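Local coordinates for protein polyketide synthase type I (Bacillus amyloliquefaciens, PDB 5KKU) that probably dehydrates beta-hydroxyacyl intermediates during difficidin assembly, as the N-terminal dehydratase domain of a modular polyketide synthase, at residues F62-V67 with N105-M110; H75-F80 with E90-K95; L174-L179 with T236-S241; P194-A199 with Q231-T236. All blocks are in the same frame, centred on the assembly; numbering follows the deposited sequence.

Contact 1: F62-V67 with N105-M110; sequences FKQPVV and NRDENM
N109 ND2 gives a hydrogen bond of 2.8 Å to Q64 O, with an N-H...O angle of 158°. Q64 O lies close to the plane of the N109 amide, while ND2 itself sits well above the carbonyl plane of Q64. CG of N109 stands beside its backbone N (chi1 -58°), which turns the buried amide back to the Q64 carbonyl. V66 CG2 packs against it, 3.7 Å from N109 CG. The bond and this packing together place the amide. N109 OD1 faces S93 OG, but the two are modelled too close for the distance to be taken at face value.

The N109 backbone is used as well. K63 N donates to N109 O at 2.8 Å. Beyond it the extended side chain of K63 passes over E108, and K63 CD lies 4.0 Å from E108 CB. The stronger salt bridge of K63 NZ is to E111, just beyond the segment; the one to E108 OE1, at 3.5 Å, is weak. Q64 CG rests against the D107 carboxylate group, while Q64 OE1 turns to H292.

F62 and M110 form a non-hydrogen-bonded antiparallel pair. Their side chains run side by side, with F62 CD1 4.1 Å from M110 CG. M110 SD lies obliquely to the ring, 5.2 Å from the F62 ring centroid, in a Met-aromatic contact. N109 and M110 both face I91, which makes a classic beta bulge in strand 107-116, at the place where strand 55-62 leaves its neighbour in the N-terminal hotdog fold.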
# COMPACT_ATOMS: atom_id res chain seq x y z
N PHE A 62 1.68 -7.01 -7.47
CA PHE A 62 0.84 -7.55 -6.46
C PHE A 62 0.00 -8.67 -7.03
O PHE A 62 -0.69 -8.50 -8.00
CB PHE A 62 -0.06 -6.48 -5.84
CG PHE A 62 0.66 -5.35 -5.19
CD1 PHE A 62 1.40 -5.53 -4.08
CD2 PHE A 62 0.52 -4.10 -5.66
CE1 PHE A 62 2.03 -4.50 -3.48
CE2 PHE A 62 1.15 -3.07 -5.07
CZ PHE A 62 1.91 -3.26 -3.98
N LYS A 63 0.09 -9.83 -6.44
CA LYS A 63 -0.55 -11.00 -6.97
C LYS A 63 -1.50 -12.07 -6.48
O LYS A 63 -2.24 -12.61 -7.25
CB LYS A 63 0.44 -12.11 -7.17
CG LYS A 63 1.65 -11.70 -7.97
CD LYS A 63 2.48 -12.85 -8.49
CE LYS A 63 3.86 -12.40 -8.85
NZ LYS A 63 4.88 -13.45 -8.98
N GLN A 64 -1.68 -12.29 -5.28
CA GLN A 64 -2.77 -13.05 -4.73
C GLN A 64 -2.97 -12.33 -3.37
O GLN A 64 -2.03 -12.05 -2.73
CB GLN A 64 -2.57 -14.54 -4.62
CG GLN A 64 -3.81 -15.33 -4.54
CD GLN A 64 -4.56 -15.48 -5.83
OE1 GLN A 64 -5.04 -14.53 -6.34
NE2 GLN A 64 -4.68 -16.67 -6.32
N PRO A 65 -4.18 -12.01 -3.00
CA PRO A 65 -4.42 -11.37 -1.72
C PRO A 65 -4.19 -12.32 -0.56
O PRO A 65 -4.51 -13.44 -0.72
CB PRO A 65 -5.88 -10.97 -1.82
CG PRO A 65 -6.47 -11.95 -2.70
CD PRO A 65 -5.43 -12.22 -3.73
N VAL A 66 -3.56 -11.91 0.51
CA VAL A 66 -3.46 -12.72 1.71
C VAL A 66 -4.76 -12.63 2.50
O VAL A 66 -5.06 -11.63 3.06
CB VAL A 66 -2.26 -12.32 2.58
CG1 VAL A 66 -2.32 -12.95 3.95
CG2 VAL A 66 -0.95 -12.63 1.92
N VAL A 67 -5.54 -13.70 2.50
CA VAL A 67 -6.81 -13.79 3.19
C VAL A 67 -6.72 -14.65 4.45
O VAL A 67 -6.25 -15.73 4.39
CB VAL A 67 -7.90 -14.30 2.26
CG1 VAL A 67 -9.16 -14.69 2.99
CG2 VAL A 67 -8.20 -13.29 1.20
N ASN A 105 -0.92 -25.83 -0.63
CA ASN A 105 -0.44 -25.06 -1.74
C ASN A 105 0.02 -23.70 -1.31
O ASN A 105 -0.43 -23.15 -0.35
CB ASN A 105 -1.48 -24.93 -2.86
CG ASN A 105 -2.10 -26.24 -3.24
OD1 ASN A 105 -1.49 -27.04 -3.90
ND2 ASN A 105 -3.34 -26.45 -2.82
N ARG A 106 0.95 -23.15 -2.06
CA ARG A 106 1.46 -21.84 -1.78
C ARG A 106 1.04 -20.84 -2.81
O ARG A 106 1.27 -21.04 -3.98
CB ARG A 106 2.95 -21.87 -1.69
CG ARG A 106 3.47 -22.95 -0.80
CD ARG A 106 4.76 -22.58 -0.16
NE ARG A 106 5.10 -23.46 0.94
CZ ARG A 106 6.27 -23.47 1.52
NH1 ARG A 106 7.18 -22.66 1.11
NH2 ARG A 106 6.51 -24.25 2.51
N ASP A 107 0.47 -19.75 -2.37
CA ASP A 107 0.06 -18.68 -3.23
C ASP A 107 1.17 -17.70 -3.44
O ASP A 107 1.89 -17.40 -2.56
CB ASP A 107 -1.15 -17.96 -2.67
CG ASP A 107 -2.39 -18.75 -2.79
OD1 ASP A 107 -2.68 -19.30 -3.84
OD2 ASP A 107 -3.11 -18.81 -1.83
N GLU A 108 1.30 -17.19 -4.64
CA GLU A 108 2.23 -16.11 -4.84
C GLU A 108 1.53 -14.79 -4.56
O GLU A 108 0.47 -14.53 -5.04
CB GLU A 108 2.80 -16.16 -6.21
CG GLU A 108 3.39 -17.48 -6.55
CD GLU A 108 4.11 -17.50 -7.86
OE1 GLU A 108 3.80 -16.72 -8.75
OE2 GLU A 108 4.98 -18.33 -7.99
N ASN A 109 2.14 -13.99 -3.72
CA ASN A 109 1.54 -12.77 -3.28
C ASN A 109 2.13 -11.52 -3.86
O ASN A 109 1.46 -10.62 -4.13
CB ASN A 109 1.49 -12.72 -1.76
CG ASN A 109 0.73 -13.89 -1.17
OD1 ASN A 109 1.26 -14.66 -0.43
ND2 ASN A 109 -0.49 -14.00 -1.52
N MET A 110 3.42 -11.55 -4.12
CA MET A 110 4.11 -10.41 -4.61
C MET A 110 5.54 -10.65 -5.05
O MET A 110 6.21 -11.49 -4.52
CB MET A 110 4.09 -9.34 -3.56
CG MET A 110 4.65 -8.04 -4.00
SD MET A 110 5.20 -7.08 -2.64
CE MET A 110 6.96 -7.17 -2.88

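Contact 2: H75-F80 with E90-K95; sequences HLYVTF and EITSEK
E90 pairs with T79 through two backbone hydrogen bonds: T79 N to E90 O at 2.9 Å, and a longer one from E90 N to T79 O. I91 follows in a non-hydrogen-bonded pair with V78. Their side chains lie side by side, with V78 CG2 3.8 Å from I91 CG1, and I91 CG2 reaches the CD2 branch of L76. Helix 37-49 covers these three apolar residues. This is the packing of a hotdog fold, in which a sheet wraps a central helix, and strands 73-83 and 86-97 form a beta hairpin of that sheet.

T92 turns to the other face. Y77 N donates to T92 O at 2.8 Å, and T92 OG1 lies at the edge of the Y77 ring, 3.7 Å from Y77 CB. S93 pairs with L76 on the helix side, where its CB meets L76 CD1 at 3.6 Å.

E94 bonds to H75 through both backbone groups. With CG anti to the backbone N (chi1 -175°), its carboxylate reaches the Y77 hydroxyl. Y77 OH donates to E94 OE1 at 2.8 Å, with the ring and carboxylate 30° from coplanar. E94 OE2 accepts a bond from the backbone N of G103.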
# COMPACT_ATOMS: atom_id res chain seq x y z
N HIS A 75 1.05 -18.16 6.98
CA HIS A 75 2.48 -18.00 7.02
C HIS A 75 2.98 -17.51 5.73
O HIS A 75 2.69 -18.04 4.73
CB HIS A 75 3.18 -19.31 7.35
CG HIS A 75 3.15 -19.65 8.80
ND1 HIS A 75 3.83 -20.70 9.31
CD2 HIS A 75 2.50 -19.08 9.83
CE1 HIS A 75 3.62 -20.77 10.60
NE2 HIS A 75 2.82 -19.80 10.94
N LEU A 76 3.77 -16.48 5.73
CA LEU A 76 4.33 -15.93 4.53
C LEU A 76 5.82 -16.26 4.40
O LEU A 76 6.52 -16.30 5.34
CB LEU A 76 4.13 -14.42 4.53
CG LEU A 76 2.79 -13.88 4.08
CD1 LEU A 76 1.63 -14.50 4.81
CD2 LEU A 76 2.76 -12.38 4.14
N TYR A 77 6.29 -16.52 3.21
CA TYR A 77 7.69 -16.80 2.97
C TYR A 77 8.32 -15.73 2.06
O TYR A 77 8.01 -15.66 0.92
CB TYR A 77 7.86 -18.20 2.39
CG TYR A 77 7.25 -19.30 3.20
CD1 TYR A 77 7.79 -19.67 4.38
CD2 TYR A 77 6.13 -19.95 2.77
CE1 TYR A 77 7.24 -20.66 5.12
CE2 TYR A 77 5.58 -20.96 3.51
CZ TYR A 77 6.15 -21.30 4.69
OH TYR A 77 5.65 -22.28 5.45
N VAL A 78 9.18 -14.91 2.62
CA VAL A 78 9.86 -13.87 1.87
C VAL A 78 11.24 -14.32 1.43
O VAL A 78 12.09 -14.54 2.23
CB VAL A 78 9.96 -12.54 2.63
CG1 VAL A 78 10.49 -11.47 1.74
CG2 VAL A 78 8.63 -12.09 3.13
N THR A 79 11.46 -14.44 0.15
CA THR A 79 12.70 -14.99 -0.34
C THR A 79 13.54 -13.99 -1.09
O THR A 79 13.15 -13.50 -2.10
CB THR A 79 12.43 -16.19 -1.26
OG1 THR A 79 11.83 -17.22 -0.51
CG2 THR A 79 13.68 -16.72 -1.88
N PHE A 80 14.71 -13.69 -0.58
CA PHE A 80 15.65 -12.83 -1.27
C PHE A 80 16.56 -13.63 -2.18
O PHE A 80 17.21 -14.53 -1.74
CB PHE A 80 16.47 -12.05 -0.27
CG PHE A 80 15.69 -11.02 0.48
CD1 PHE A 80 14.89 -11.36 1.55
CD2 PHE A 80 15.78 -9.71 0.14
CE1 PHE A 80 14.17 -10.41 2.22
CE2 PHE A 80 15.07 -8.77 0.82
CZ PHE A 80 14.26 -9.12 1.86
N GLU A 90 10.49 -12.33 -3.57
CA GLU A 90 9.17 -12.88 -3.77
C GLU A 90 8.53 -13.28 -2.47
O GLU A 90 9.19 -13.85 -1.63
CB GLU A 90 9.23 -14.06 -4.69
CG GLU A 90 9.50 -13.68 -6.11
CD GLU A 90 9.70 -14.88 -6.99
OE1 GLU A 90 8.93 -15.07 -7.93
OE2 GLU A 90 10.63 -15.65 -6.70
N ILE A 91 7.26 -13.02 -2.35
CA ILE A 91 6.50 -13.41 -1.20
C ILE A 91 5.43 -14.43 -1.55
O ILE A 91 4.60 -14.24 -2.39
CB ILE A 91 5.86 -12.21 -0.54
CG1 ILE A 91 6.90 -11.19 -0.18
CG2 ILE A 91 5.07 -12.65 0.66
CD1 ILE A 91 6.32 -9.99 0.46
N THR A 92 5.45 -15.55 -0.88
CA THR A 92 4.39 -16.50 -1.04
C THR A 92 3.78 -16.73 0.32
O THR A 92 4.28 -16.27 1.27
CB THR A 92 4.90 -17.83 -1.62
OG1 THR A 92 5.89 -18.36 -0.77
CG2 THR A 92 5.44 -17.62 -2.91
N SER A 93 2.73 -17.52 0.37
CA SER A 93 2.07 -17.81 1.62
C SER A 93 1.31 -19.10 1.69
O SER A 93 0.97 -19.68 0.71
CB SER A 93 1.16 -16.67 2.01
OG SER A 93 0.33 -16.34 0.98
N GLU A 94 0.97 -19.52 2.88
CA GLU A 94 0.38 -20.80 3.11
C GLU A 94 -0.52 -20.77 4.30
O GLU A 94 -0.29 -20.01 5.15
CB GLU A 94 1.51 -21.76 3.38
CG GLU A 94 1.18 -23.20 3.54
CD GLU A 94 2.22 -23.94 4.33
OE1 GLU A 94 3.37 -23.56 4.32
OE2 GLU A 94 1.87 -24.93 4.95
N LYS A 95 -1.53 -21.62 4.32
CA LYS A 95 -2.40 -21.70 5.47
C LYS A 95 -1.64 -22.25 6.70
O LYS A 95 -0.79 -23.11 6.57
CB LYS A 95 -3.61 -22.54 5.18
CG LYS A 95 -4.78 -21.88 4.52
CD LYS A 95 -5.91 -22.89 4.35
CE LYS A 95 -6.89 -22.63 3.22
NZ LYS A 95 -6.33 -22.65 1.87

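Contact 3: L174-L179 with T236-S241; sequences LMELTL and TIYTYS
L174 and T239 have the most surface buried here. L174 sends its CD1 branch across the neighbouring strand. CG stands anti to the backbone N (chi1 -166°), and CD1 comes within 3.5 Å of T239 O and 3.7 Å of Y238 CB. F131 of helix 128-133 packs on the same side chain.

T239 lies on the opposite face of the sheet from L174. Its backbone makes two hydrogen bonds with M175, including M175 N to T239 O at 3.0 Å. Its CG2 meets M175 CE at 3.7 Å, and the two side chains point the same way. T239 OG1 is near L177 CD1 but is hydrogen-bonded to S200 OG.

Other pairs add to these two. L177 and I237 form the next hydrogen-bonded pair, with CB of L177 against CG1 of I237. Y238 and E176 run side by side on the L174 face. Y238 OH donates to the anti lone pair of E176 OE2, at 3.2 Å, and E176 CG lies 3.5 Å from Y238 CE2. Next along, the hydroxyls T178 OG1 and T236 OG1 share a hydrogen bond of 2.8 Å. The antiparallel pairing from L174-Y240 to L177-I237 joins strands 172-178 and 236-248 in the C-terminal hotdog fold.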
# COMPACT_ATOMS: atom_id res chain seq x y z
N LEU A 174 -3.76 16.88 -2.33
CA LEU A 174 -3.00 16.73 -1.10
C LEU A 174 -3.87 16.07 -0.04
O LEU A 174 -4.95 16.57 0.28
CB LEU A 174 -2.50 18.09 -0.60
CG LEU A 174 -1.42 18.07 0.48
CD1 LEU A 174 -0.41 16.96 0.20
CD2 LEU A 174 -0.73 19.42 0.57
N MET A 175 -3.41 14.95 0.50
CA MET A 175 -4.17 14.22 1.51
C MET A 175 -3.53 14.25 2.89
O MET A 175 -2.48 13.64 3.12
CB MET A 175 -4.39 12.78 1.07
CG MET A 175 -5.42 12.61 -0.04
SD MET A 175 -5.74 10.88 -0.45
CE MET A 175 -4.08 10.33 -0.86
N GLU A 176 -4.17 14.97 3.81
CA GLU A 176 -3.69 15.07 5.16
C GLU A 176 -4.16 13.85 5.89
O GLU A 176 -5.32 13.65 6.05
CB GLU A 176 -4.19 16.34 5.81
CG GLU A 176 -3.52 16.62 7.14
CD GLU A 176 -4.04 17.86 7.79
OE1 GLU A 176 -5.23 18.04 7.80
OE2 GLU A 176 -3.26 18.65 8.28
N LEU A 177 -3.25 13.00 6.28
CA LEU A 177 -3.59 11.76 6.90
C LEU A 177 -3.01 11.60 8.29
O LEU A 177 -1.87 11.86 8.51
CB LEU A 177 -3.13 10.64 6.00
CG LEU A 177 -3.74 10.65 4.61
CD1 LEU A 177 -2.91 9.92 3.61
CD2 LEU A 177 -5.08 10.01 4.71
N THR A 178 -3.82 11.12 9.22
CA THR A 178 -3.40 10.81 10.56
C THR A 178 -3.96 9.47 11.02
O THR A 178 -5.06 9.13 10.74
CB THR A 178 -3.77 11.88 11.57
OG1 THR A 178 -3.17 13.10 11.19
CG2 THR A 178 -3.26 11.58 12.87
N LEU A 179 -3.19 8.72 11.77
CA LEU A 179 -3.66 7.48 12.28
C LEU A 179 -4.64 7.62 13.42
O LEU A 179 -4.71 8.63 14.04
CB LEU A 179 -2.50 6.63 12.72
CG LEU A 179 -1.31 6.56 11.80
CD1 LEU A 179 -0.20 5.90 12.57
CD2 LEU A 179 -1.61 5.77 10.57
N THR A 236 1.50 12.75 11.27
CA THR A 236 0.66 13.10 10.16
C THR A 236 1.50 13.20 8.91
O THR A 236 2.52 13.78 8.92
CB THR A 236 -0.02 14.47 10.35
OG1 THR A 236 -0.77 14.50 11.55
CG2 THR A 236 -0.90 14.82 9.20
N ILE A 237 1.02 12.63 7.82
CA ILE A 237 1.65 12.77 6.53
C ILE A 237 0.83 13.50 5.50
O ILE A 237 -0.36 13.68 5.64
CB ILE A 237 2.10 11.46 5.93
CG1 ILE A 237 0.90 10.59 5.63
CG2 ILE A 237 3.09 10.76 6.82
CD1 ILE A 237 1.17 9.42 4.76
N TYR A 238 1.46 13.89 4.42
CA TYR A 238 0.81 14.62 3.37
C TYR A 238 1.12 14.02 2.04
O TYR A 238 2.17 14.23 1.54
CB TYR A 238 1.22 16.08 3.42
CG TYR A 238 0.91 16.73 4.73
CD1 TYR A 238 1.71 16.58 5.81
CD2 TYR A 238 -0.19 17.48 4.86
CE1 TYR A 238 1.40 17.14 6.99
CE2 TYR A 238 -0.51 18.05 6.03
CZ TYR A 238 0.30 17.90 7.08
OH TYR A 238 -0.05 18.48 8.21
N THR A 239 0.19 13.27 1.53
CA THR A 239 0.31 12.61 0.28
C THR A 239 -0.05 13.51 -0.90
O THR A 239 -1.17 13.84 -1.11
CB THR A 239 -0.50 11.29 0.29
OG1 THR A 239 0.02 10.42 1.30
CG2 THR A 239 -0.41 10.62 -1.03
N TYR A 240 0.92 13.90 -1.67
CA TYR A 240 0.71 14.74 -2.78
C TYR A 240 0.63 13.95 -4.07
O TYR A 240 1.38 13.03 -4.28
CB TYR A 240 1.84 15.72 -2.84
CG TYR A 240 1.89 16.51 -4.09
CD1 TYR A 240 1.21 17.68 -4.20
CD2 TYR A 240 2.64 16.11 -5.14
CE1 TYR A 240 1.22 18.40 -5.33
CE2 TYR A 240 2.67 16.84 -6.29
CZ TYR A 240 1.96 17.99 -6.37
OH TYR A 240 1.95 18.71 -7.46
N SER A 241 -0.26 14.33 -4.95
CA SER A 241 -0.46 13.69 -6.22
C SER A 241 -0.85 14.72 -7.32
O SER A 241 -1.55 15.65 -7.07
CB SER A 241 -1.49 12.60 -6.02
OG SER A 241 -1.95 12.03 -7.17

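Contact 4: P194-A199 with Q231-T236; sequences PAFLDA and QPFPKT
Helix 194-200 carries D198, the predicted proton donor of the dehydratase site, and this contact packs the helix against the loop 231-236 of the C-terminal hotdog fold. Two phenylalanines do most of the work. F196 directs the edge of its ring to the face of F233 in an offset edge-to-face stack. The centroids are 5.3 Å apart and the planes meet at 79°. The closest atoms are F196 CD2 and F233 CD2, at 3.6 Å. The two side chains run past one another from opposite ends, and F196 CB also lies 3.8 Å from F233 CE2.

The far end of the F196 ring meets the loop backbone. F196 CZ is 3.4 Å from K235 O, which lies at the ring edge and near its plane. F196 CE2 is 3.5 Å from P234 O, which approaches obliquely.

L197 adds a second apolar touch. With CG anti to its carbonyl carbon (chi1 -68°), its CD2 reaches the edge of the F233 ring, 4.0 Å from F233 CE2.

D198, on the same helix, is hydrogen-bonded through OD2 to H155 NE2. F196 also packs on L177 of strand 172-178, L197 touches I39 of helix 37-49, and F233 rests on L273 of strand 272-283.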
# COMPACT_ATOMS: atom_id res chain seq x y z
N PRO A 194 1.45 0.40 7.40
CA PRO A 194 0.55 -0.09 6.38
C PRO A 194 -0.69 0.75 6.25
O PRO A 194 -1.15 0.92 5.17
CB PRO A 194 0.23 -1.47 6.87
CG PRO A 194 1.45 -1.90 7.51
CD PRO A 194 1.98 -0.70 8.19
N ALA A 195 -1.20 1.26 7.35
CA ALA A 195 -2.33 2.16 7.31
C ALA A 195 -2.06 3.38 6.46
O ALA A 195 -2.84 3.73 5.65
CB ALA A 195 -2.77 2.56 8.69
N PHE A 196 -0.92 4.01 6.67
CA PHE A 196 -0.48 5.10 5.86
C PHE A 196 -0.33 4.71 4.39
O PHE A 196 -0.79 5.43 3.56
CB PHE A 196 0.82 5.67 6.38
CG PHE A 196 0.67 6.73 7.44
CD1 PHE A 196 -0.37 7.62 7.41
CD2 PHE A 196 1.59 6.85 8.43
CE1 PHE A 196 -0.51 8.57 8.37
CE2 PHE A 196 1.48 7.79 9.39
CZ PHE A 196 0.43 8.66 9.36
N LEU A 197 0.28 3.57 4.12
CA LEU A 197 0.51 3.08 2.79
C LEU A 197 -0.81 2.83 2.05
O LEU A 197 -0.98 3.26 0.96
CB LEU A 197 1.40 1.84 2.82
CG LEU A 197 2.86 1.94 3.24
CD1 LEU A 197 3.59 0.66 2.97
CD2 LEU A 197 3.56 3.06 2.53
N ASP A 198 -1.73 2.10 2.66
CA ASP A 198 -3.05 1.83 2.12
C ASP A 198 -3.80 3.09 1.74
O ASP A 198 -4.22 3.23 0.66
CB ASP A 198 -3.83 1.01 3.11
CG ASP A 198 -5.16 0.58 2.62
OD1 ASP A 198 -5.26 -0.20 1.70
OD2 ASP A 198 -6.13 1.01 3.16
N ALA A 199 -3.96 4.01 2.67
CA ALA A 199 -4.63 5.26 2.40
C ALA A 199 -3.99 6.08 1.30
O ALA A 199 -4.67 6.76 0.60
CB ALA A 199 -4.77 6.10 3.64
N GLN A 231 12.56 8.59 4.64
CA GLN A 231 12.51 8.92 6.04
C GLN A 231 11.32 8.22 6.68
O GLN A 231 10.38 7.88 6.00
CB GLN A 231 12.37 10.41 6.20
CG GLN A 231 13.36 11.05 7.14
CD GLN A 231 14.73 11.26 6.55
OE1 GLN A 231 14.88 11.38 5.36
NE2 GLN A 231 15.72 11.32 7.40
N PRO A 232 11.34 8.01 7.97
CA PRO A 232 10.22 7.38 8.65
C PRO A 232 9.02 8.28 8.78
O PRO A 232 9.19 9.45 8.89
CB PRO A 232 10.77 7.05 10.01
CG PRO A 232 11.88 8.00 10.19
CD PRO A 232 12.47 8.23 8.86
N PHE A 233 7.84 7.75 8.70
CA PHE A 233 6.65 8.54 8.81
C PHE A 233 6.46 9.21 10.17
O PHE A 233 6.66 8.62 11.16
CB PHE A 233 5.44 7.65 8.53
CG PHE A 233 5.31 7.19 7.11
CD1 PHE A 233 5.71 7.96 6.08
CD2 PHE A 233 4.72 5.98 6.84
CE1 PHE A 233 5.55 7.53 4.79
CE2 PHE A 233 4.55 5.55 5.55
CZ PHE A 233 4.97 6.32 4.52
N PRO A 234 6.00 10.44 10.19
CA PRO A 234 5.62 11.08 11.43
C PRO A 234 4.17 10.85 11.73
O PRO A 234 3.60 10.06 11.05
CB PRO A 234 5.85 12.54 11.13
CG PRO A 234 5.64 12.62 9.70
CD PRO A 234 6.27 11.41 9.15
N LYS A 235 3.60 11.51 12.71
CA LYS A 235 2.23 11.32 13.08
C LYS A 235 1.26 11.68 11.98
O LYS A 235 0.29 11.03 11.80
CB LYS A 235 1.94 12.11 14.32
CG LYS A 235 2.41 11.46 15.59
CD LYS A 235 2.09 12.28 16.80
CE LYS A 235 2.74 11.69 18.03
NZ LYS A 235 2.78 12.59 19.21
N THR A 236 1.50 12.75 11.27
CA THR A 236 0.66 13.10 10.16
C THR A 236 1.50 13.20 8.91
O THR A 236 2.52 13.78 8.92
CB THR A 236 -0.02 14.47 10.35
OG1 THR A 236 -0.77 14.50 11.55
CG2 THR A 236 -0.90 14.82 9.20

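In the fold
Contact 1 comes first along the chain. It closes a loop from strand 55-62 to strand 107-116, and contact 2, the hairpin of strands 73-83 and 86-97, nests inside it. The two touch where strands 86-97 and 107-116 run as neighbours, and together they tie up the N-terminal hotdog fold. Contact 3 opens only after both have closed. It joins strand 172-178 to strand 236-248, and contact 4 nests inside its loop, sharing T236. The helix of contact 4 lies against the strands of contact 3. Contacts 1 and 3 lie on opposite sides of the chain's centre, their centres about 28 Å apart.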